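Local coordinates for protein adenylosuccinate lyase (Francisella tularensis subsp. tularensis SCHU S4, PDB 4EEI) that probably cleaves adenylosuccinate to AMP and fumarate, and likewise splits the SAICAR intermediate of de novo purine synthesis to AICAR and fumarate, at residues B[123-137]-B[331-345]. Numbering follows the deposited sequence.
Sequences SLLTKAEETKEIITM and IDNLVVQRDIIEDRV. With EDO (1,2-ethanediol), chain R; EDO (1,2-ethanediol), chain Z; EDO (1,2-ethanediol), chain X.
Lys-127 meets the end of helix 304-333 where two long helices of the helical bundle of the fumarase/aspartase-type lyases run out together, and it illustrates how a lysine ammonium is held by backbone carbonyls where a helix runs out. NZ donates to Ile-331 O at 2.9 Å, nearly in line with the C=O bond, and to Leu-334 O at 2.8 Å; a weak third bond reaches Asp-332 O. These acceptors, at and just past the helix end, probably steady the positive charge. A bend at chi2 steers the chain there, while its CB and CG pass Ile-331 CG2. On the neighbouring helix, Ser-123 OG, one turn before Lys-127, donates to the syn side of Asp-332 OD1 (2.7 Å), and a water ties that oxygen to Ser-123 O.

A salt-bridge network of Glu-133, Arg-338 and Glu-342 lies at the type I turn 131-134. Arg-338 stretches out from CG to NE, with CG anti to the backbone N, and turns its guanidinium to Glu-133 OE1, the carboxylate and guanidinium planes 84° apart. The NH1 contact is modelled implausibly short, so its detail is doubtful, and the NH2 bond is weak; NE bonds Glu-342 OE1 from above its carboxylate plane. Ile-134 CG1 sits over one guanidinium face. A water joins Glu-133 O, Arg-338 NH2 and Glu-342 OE2.

Apolar packing fills the rest. Ile-134 CG2 touches Ile-341 CG2 (3.7 Å), and CG2 of Val-345 lies against the backbone of strand 135-137 and Met-137 CG. This strand crosses helix 338-345 at 61°, the axes 6.6 Å apart, and pairs on with strand 143-149, whereas Phe-154 of helix 151-173 backs Lys-127. Ile-135 O is buried without a polar partner, Ile-341 CG2 lying 3.3 Å away, but Ile-135 N gives a fairly straight bond (165°) to the anti lone pair of Glu-342 OE2, at 3.1 Å.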
loop_
_atom_site.group_PDB
_atom_site.type_symbol
_atom_site.label_atom_id
_atom_site.label_comp_id
_atom_site.label_asym_id
_atom_site.label_seq_id
_atom_site.Cartn_x
_atom_site.Cartn_y
_atom_site.Cartn_z
ATOM N N SER B 123 24.856 17.577 6.531
ATOM C CA SER B 123 24.803 17.508 7.991
ATOM C C SER B 123 25.127 16.106 8.528
ATOM O O SER B 123 25.770 15.972 9.580
ATOM C CB SER B 123 23.433 17.971 8.498
ATOM O OG SER B 123 23.344 19.382 8.471
ATOM N N LEU B 124 24.664 15.079 7.823
ATOM C CA LEU B 124 24.966 13.692 8.193
ATOM C C LEU B 124 26.463 13.379 8.103
ATOM O O LEU B 124 27.018 12.732 8.992
ATOM C CB LEU B 124 24.173 12.714 7.321
ATOM C CG LEU B 124 22.688 12.609 7.690
ATOM C CD1 LEU B 124 21.960 11.804 6.641
ATOM C CD2 LEU B 124 22.547 11.936 9.049
ATOM N N LEU B 125 27.116 13.834 7.036
ATOM C CA LEU B 125 28.567 13.638 6.893
ATOM C C LEU B 125 29.336 14.422 7.956
ATOM O O LEU B 125 30.361 13.963 8.486
ATOM C CB LEU B 125 29.029 14.033 5.478
ATOM C CG LEU B 125 30.505 13.790 5.148
ATOM C CD1 LEU B 125 30.884 12.359 5.463
ATOM C CD2 LEU B 125 30.809 14.108 3.692
ATOM N N THR B 126 28.853 15.624 8.259
ATOM C CA THR B 126 29.451 16.421 9.313
ATOM C C THR B 126 29.390 15.661 10.625
ATOM O O THR B 126 30.370 15.604 11.360
ATOM C CB THR B 126 28.767 17.783 9.454
ATOM O OG1 THR B 126 29.095 18.594 8.317
ATOM C CG2 THR B 126 29.235 18.486 10.727
ATOM N N LYS B 127 28.239 15.064 10.911
ATOM C CA LYS B 127 28.106 14.253 12.117
ATOM C C LYS B 127 28.997 13.002 12.074
ATOM O O LYS B 127 29.607 12.636 13.075
ATOM C CB LYS B 127 26.651 13.852 12.313
ATOM C CG LYS B 127 26.216 13.857 13.768
ATOM C CD LYS B 127 26.194 15.273 14.363
ATOM C CE LYS B 127 25.724 15.237 15.813
ATOM N NZ LYS B 127 25.304 16.570 16.338
ATOM N N ALA B 128 29.072 12.357 10.914
ATOM C CA ALA B 128 29.949 11.198 10.736
ATOM C C ALA B 128 31.430 11.527 10.948
ATOM O O ALA B 128 32.151 10.758 11.592
ATOM C CB ALA B 128 29.729 10.558 9.367
ATOM N N GLU B 129 31.904 12.651 10.413
ATOM C CA GLU B 129 33.307 13.008 10.594
ATOM C C GLU B 129 33.590 13.341 12.057
ATOM O O GLU B 129 34.645 13.013 12.594
ATOM C CB GLU B 129 33.698 14.197 9.702
ATOM C CG GLU B 129 33.556 13.937 8.188
ATOM C CD GLU B 129 34.710 13.123 7.600
ATOM O OE1 GLU B 129 35.611 12.717 8.360
ATOM O OE2 GLU B 129 34.719 12.889 6.371
ATOM N N GLU B 130 32.626 13.984 12.702
ATOM C CA GLU B 130 32.780 14.431 14.084
ATOM C C GLU B 130 32.862 13.237 15.042
ATOM O O GLU B 130 33.548 13.294 16.060
ATOM C CB GLU B 130 31.586 15.334 14.411
ATOM C CG GLU B 130 31.348 15.694 15.853
ATOM C CD GLU B 130 30.104 16.574 16.000
ATOM O OE1 GLU B 130 29.242 16.256 16.846
ATOM O OE2 GLU B 130 29.991 17.573 15.255
ATOM N N THR B 131 32.184 12.148 14.690
ATOM C CA THR B 131 32.095 10.969 15.555
ATOM C C THR B 131 32.834 9.738 15.006
ATOM O O THR B 131 32.718 8.644 15.563
ATOM C CB THR B 131 30.625 10.575 15.799
ATOM O OG1 THR B 131 29.995 10.265 14.547
ATOM C CG2 THR B 131 29.876 11.715 16.482
ATOM N N LYS B 132 33.595 9.923 13.931
ATOM C CA LYS B 132 34.317 8.820 13.277
ATOM C C LYS B 132 35.256 8.089 14.254
ATOM O O LYS B 132 35.447 6.871 14.161
ATOM C CB LYS B 132 35.105 9.377 12.082
ATOM C CG LYS B 132 36.090 8.417 11.401
ATOM C CD LYS B 132 36.619 9.041 10.097
ATOM C CE LYS B 132 37.651 8.169 9.375
ATOM N NZ LYS B 132 38.972 8.210 10.056
ATOM N N GLU B 133 35.808 8.847 15.196
ATOM C CA GLU B 133 36.797 8.369 16.170
ATOM C C GLU B 133 36.210 7.598 17.350
ATOM O O GLU B 133 36.936 6.933 18.091
ATOM C CB GLU B 133 37.549 9.571 16.749
ATOM C CG GLU B 133 36.627 10.572 17.457
ATOM C CD GLU B 133 37.379 11.663 18.203
ATOM O OE1 GLU B 133 37.831 11.410 19.340
ATOM O OE2 GLU B 133 37.504 12.778 17.657
ATOM N N ILE B 134 34.902 7.712 17.544
ATOM C CA ILE B 134 34.266 7.147 18.727
ATOM C C ILE B 134 33.990 5.668 18.511
ATOM O O ILE B 134 33.469 5.279 17.467
ATOM C CB ILE B 134 32.955 7.888 19.036
ATOM C CG1 ILE B 134 33.240 9.374 19.273
ATOM C CG2 ILE B 134 32.248 7.268 20.226
ATOM C CD1 ILE B 134 31.994 10.212 19.523
ATOM N N ILE B 135 34.335 4.837 19.491
ATOM C CA ILE B 135 34.061 3.406 19.364
ATOM C C ILE B 135 32.757 3.051 20.089
ATOM O O ILE B 135 32.522 3.490 21.220
ATOM C CB ILE B 135 35.260 2.539 19.836
ATOM C CG1 ILE B 135 35.032 1.063 19.508
ATOM C CG2 ILE B 135 35.539 2.733 21.312
ATOM C CD1 ILE B 135 36.329 0.258 19.495
ATOM N N THR B 136 31.897 2.292 19.410
ATOM C CA THR B 136 30.591 1.929 19.961
ATOM C C THR B 136 30.357 0.438 19.757
ATOM O O THR B 136 31.071 -0.202 18.982
ATOM C CB THR B 136 29.463 2.718 19.280
ATOM O OG1 THR B 136 28.220 2.482 19.954
ATOM C CG2 THR B 136 29.329 2.299 17.816
ATOM N N MET B 137 29.375 -0.121 20.460
ATOM C CA MET B 137 28.995 -1.512 20.228
ATOM C C MET B 137 28.031 -1.620 19.052
ATOM O O MET B 137 26.934 -1.036 19.073
ATOM C CB MET B 137 28.339 -2.129 21.469
ATOM C CG MET B 137 29.286 -2.411 22.618
ATOM S SD MET B 137 30.686 -3.424 22.095
ATOM C CE MET B 137 29.816 -4.827 21.392
ATOM N N ILE B 331 19.660 16.388 13.389
ATOM C CA ILE B 331 21.019 15.849 13.306
ATOM C C ILE B 331 22.042 16.884 13.793
ATOM O O ILE B 331 22.908 16.565 14.622
ATOM C CB ILE B 331 21.365 15.406 11.873
ATOM C CG1 ILE B 331 20.475 14.237 11.437
ATOM C CG2 ILE B 331 22.848 15.034 11.771
ATOM C CD1 ILE B 331 20.656 12.978 12.267
ATOM N N ASP B 332 21.958 18.116 13.287
ATOM C CA ASP B 332 22.884 19.165 13.735
ATOM C C ASP B 332 22.901 19.325 15.246
ATOM O O ASP B 332 23.964 19.509 15.844
ATOM C CB ASP B 332 22.543 20.531 13.118
ATOM C CG ASP B 332 22.824 20.595 11.633
ATOM O OD1 ASP B 332 23.617 19.762 11.142
ATOM O OD2 ASP B 332 22.258 21.491 10.959
ATOM N N ASN B 333 21.723 19.266 15.863
ATOM C CA ASN B 333 21.608 19.591 17.282
ATOM C C ASN B 333 21.687 18.374 18.201
ATOM O O ASN B 333 21.678 18.517 19.419
ATOM C CB ASN B 333 20.319 20.387 17.543
ATOM C CG ASN B 333 20.336 21.755 16.883
ATOM O OD1 ASN B 333 21.370 22.413 16.827
ATOM N ND2 ASN B 333 19.191 22.182 16.369
ATOM N N LEU B 334 21.766 17.185 17.613
ATOM C CA LEU B 334 21.859 15.943 18.385
ATOM C C LEU B 334 23.074 15.973 19.322
ATOM O O LEU B 334 24.170 16.355 18.903
ATOM C CB LEU B 334 21.976 14.746 17.422
ATOM C CG LEU B 334 21.820 13.340 18.002
ATOM C CD1 LEU B 334 20.400 13.163 18.537
ATOM C CD2 LEU B 334 22.117 12.259 16.948
ATOM N N VAL B 335 22.883 15.596 20.586
ATOM C CA VAL B 335 24.004 15.536 21.519
ATOM C C VAL B 335 24.480 14.091 21.610
ATOM O O VAL B 335 23.705 13.198 21.954
ATOM C CB VAL B 335 23.622 16.074 22.914
ATOM C CG1 VAL B 335 24.784 15.903 23.896
ATOM C CG2 VAL B 335 23.225 17.552 22.825
ATOM N N VAL B 336 25.743 13.860 21.262
ATOM C CA VAL B 336 26.317 12.517 21.289
ATOM C C VAL B 336 27.068 12.316 22.615
ATOM O O VAL B 336 27.951 13.114 22.976
ATOM C CB VAL B 336 27.239 12.279 20.076
ATOM C CG1 VAL B 336 27.870 10.907 20.144
ATOM C CG2 VAL B 336 26.455 12.429 18.761
ATOM N N GLN B 337 26.703 11.281 23.368
ATOM C CA GLN B 337 27.276 11.127 24.712
ATOM C C GLN B 337 28.443 10.147 24.706
ATOM O O GLN B 337 28.286 8.954 24.984
ATOM C CB GLN B 337 26.208 10.740 25.741
ATOM C CG GLN B 337 25.037 11.705 25.773
ATOM C CD GLN B 337 24.228 11.600 27.037
ATOM O OE1 GLN B 337 24.310 12.460 27.903
ATOM N NE2 GLN B 337 23.435 10.542 27.151
ATOM N N ARG B 338 29.613 10.677 24.379
ATOM C CA ARG B 338 30.771 9.845 24.091
ATOM C C ARG B 338 31.174 8.890 25.209
ATOM O O ARG B 338 31.452 7.721 24.955
ATOM C CB ARG B 338 31.970 10.709 23.725
ATOM C CG ARG B 338 33.188 9.870 23.452
ATOM C CD ARG B 338 34.349 10.695 22.971
ATOM N NE ARG B 338 35.389 9.819 22.448
ATOM C CZ ARG B 338 36.369 10.217 21.651
ATOM N NH1 ARG B 338 36.450 11.487 21.282
ATOM N NH2 ARG B 338 37.264 9.340 21.219
ATOM N N ASP B 339 31.218 9.380 26.440
ATOM C CA ASP B 339 31.648 8.525 27.545
ATOM C C ASP B 339 30.690 7.357 27.794
ATOM O O ASP B 339 31.131 6.252 28.096
ATOM C CB ASP B 339 31.881 9.344 28.810
ATOM C CG ASP B 339 33.129 10.209 28.717
ATOM O OD1 ASP B 339 34.059 9.842 27.960
ATOM O OD2 ASP B 339 33.175 11.253 29.398
ATOM N N ILE B 340 29.388 7.591 27.648
ATOM C CA ILE B 340 28.413 6.505 27.757
ATOM C C ILE B 340 28.633 5.479 26.651
ATOM O O ILE B 340 28.617 4.268 26.893
ATOM C CB ILE B 340 26.968 7.030 27.694
ATOM C CG1 ILE B 340 26.608 7.737 29.006
ATOM C CG2 ILE B 340 25.975 5.885 27.415
ATOM C CD1 ILE B 340 25.357 8.577 28.915
ATOM N N ILE B 341 28.848 5.974 25.438
ATOM C CA ILE B 341 29.040 5.118 24.271
ATOM C C ILE B 341 30.264 4.226 24.433
ATOM O O ILE B 341 30.188 3.016 24.233
ATOM C CB ILE B 341 29.217 5.972 23.011
ATOM C CG1 ILE B 341 27.896 6.652 22.647
ATOM C CG2 ILE B 341 29.690 5.128 21.849
ATOM C CD1 ILE B 341 28.050 7.761 21.635
ATOM N N GLU B 342 31.388 4.826 24.808
ATOM C CA GLU B 342 32.641 4.087 24.869
ATOM C C GLU B 342 32.763 3.229 26.132
ATOM O O GLU B 342 33.434 2.195 26.128
ATOM C CB GLU B 342 33.822 5.052 24.715
ATOM C CG GLU B 342 33.770 5.824 23.390
ATOM C CD GLU B 342 35.070 6.546 23.045
ATOM O OE1 GLU B 342 35.631 7.251 23.911
ATOM O OE2 GLU B 342 35.525 6.411 21.890
ATOM N N ASP B 343 32.115 3.652 27.211
ATOM C CA ASP B 343 32.115 2.850 28.435
ATOM C C ASP B 343 31.360 1.534 28.225
ATOM O O ASP B 343 31.681 0.513 28.837
ATOM C CB ASP B 343 31.507 3.630 29.599
ATOM C CG ASP B 343 32.486 4.610 30.228
ATOM O OD1 ASP B 343 33.703 4.520 29.949
ATOM O OD2 ASP B 343 32.031 5.468 31.013
ATOM N N ARG B 344 30.358 1.565 27.357
ATOM C CA ARG B 344 29.596 0.367 27.039
ATOM C C ARG B 344 30.476 -0.646 26.295
ATOM O O ARG B 344 30.368 -1.853 26.516
ATOM C CB ARG B 344 28.341 0.739 26.236
ATOM C CG ARG B 344 27.504 -0.431 25.765
ATOM C CD ARG B 344 26.106 0.023 25.331
ATOM N NE ARG B 344 25.240 0.271 26.485
ATOM C CZ ARG B 344 24.590 1.409 26.715
ATOM N NH1 ARG B 344 24.693 2.424 25.865
ATOM N NH2 ARG B 344 23.830 1.529 27.796
ATOM N N VAL B 345 31.365 -0.152 25.435
ATOM C CA VAL B 345 32.361 -1.010 24.800
ATOM C C VAL B 345 33.286 -1.607 25.854
ATOM O O VAL B 345 33.607 -2.787 25.809
ATOM C CB VAL B 345 33.182 -0.242 23.747
ATOM C CG1 VAL B 345 34.297 -1.112 23.189
ATOM C CG2 VAL B 345 32.273 0.226 22.614
HETATM C C1 EDO R . 29.103 12.182 27.623
HETATM O O1 EDO R . 29.067 10.839 28.129
HETATM C C2 EDO R . 30.483 12.513 27.054
HETATM O O2 EDO R . 30.348 13.456 25.975
HETATM C C1 EDO Z . 26.241 -1.194 29.182
HETATM O O1 EDO Z . 25.865 -0.731 30.491
HETATM C C2 EDO Z . 25.158 -2.093 28.589
HETATM O O2 EDO Z . 23.947 -1.344 28.401
HETATM C C1 EDO X . 39.808 8.809 13.236
HETATM O O1 EDO X . 38.992 9.603 14.099
HETATM C C2 EDO X . 39.453 7.341 13.424
HETATM O O2 EDO X . 39.947 6.634 12.290
HETATM O O HOH W 1 25.593 17.895 11.667
HETATM O O HOH W 2 37.947 6.572 20.624
HETATM O O HOH W 3 28.136 1.788 22.708
#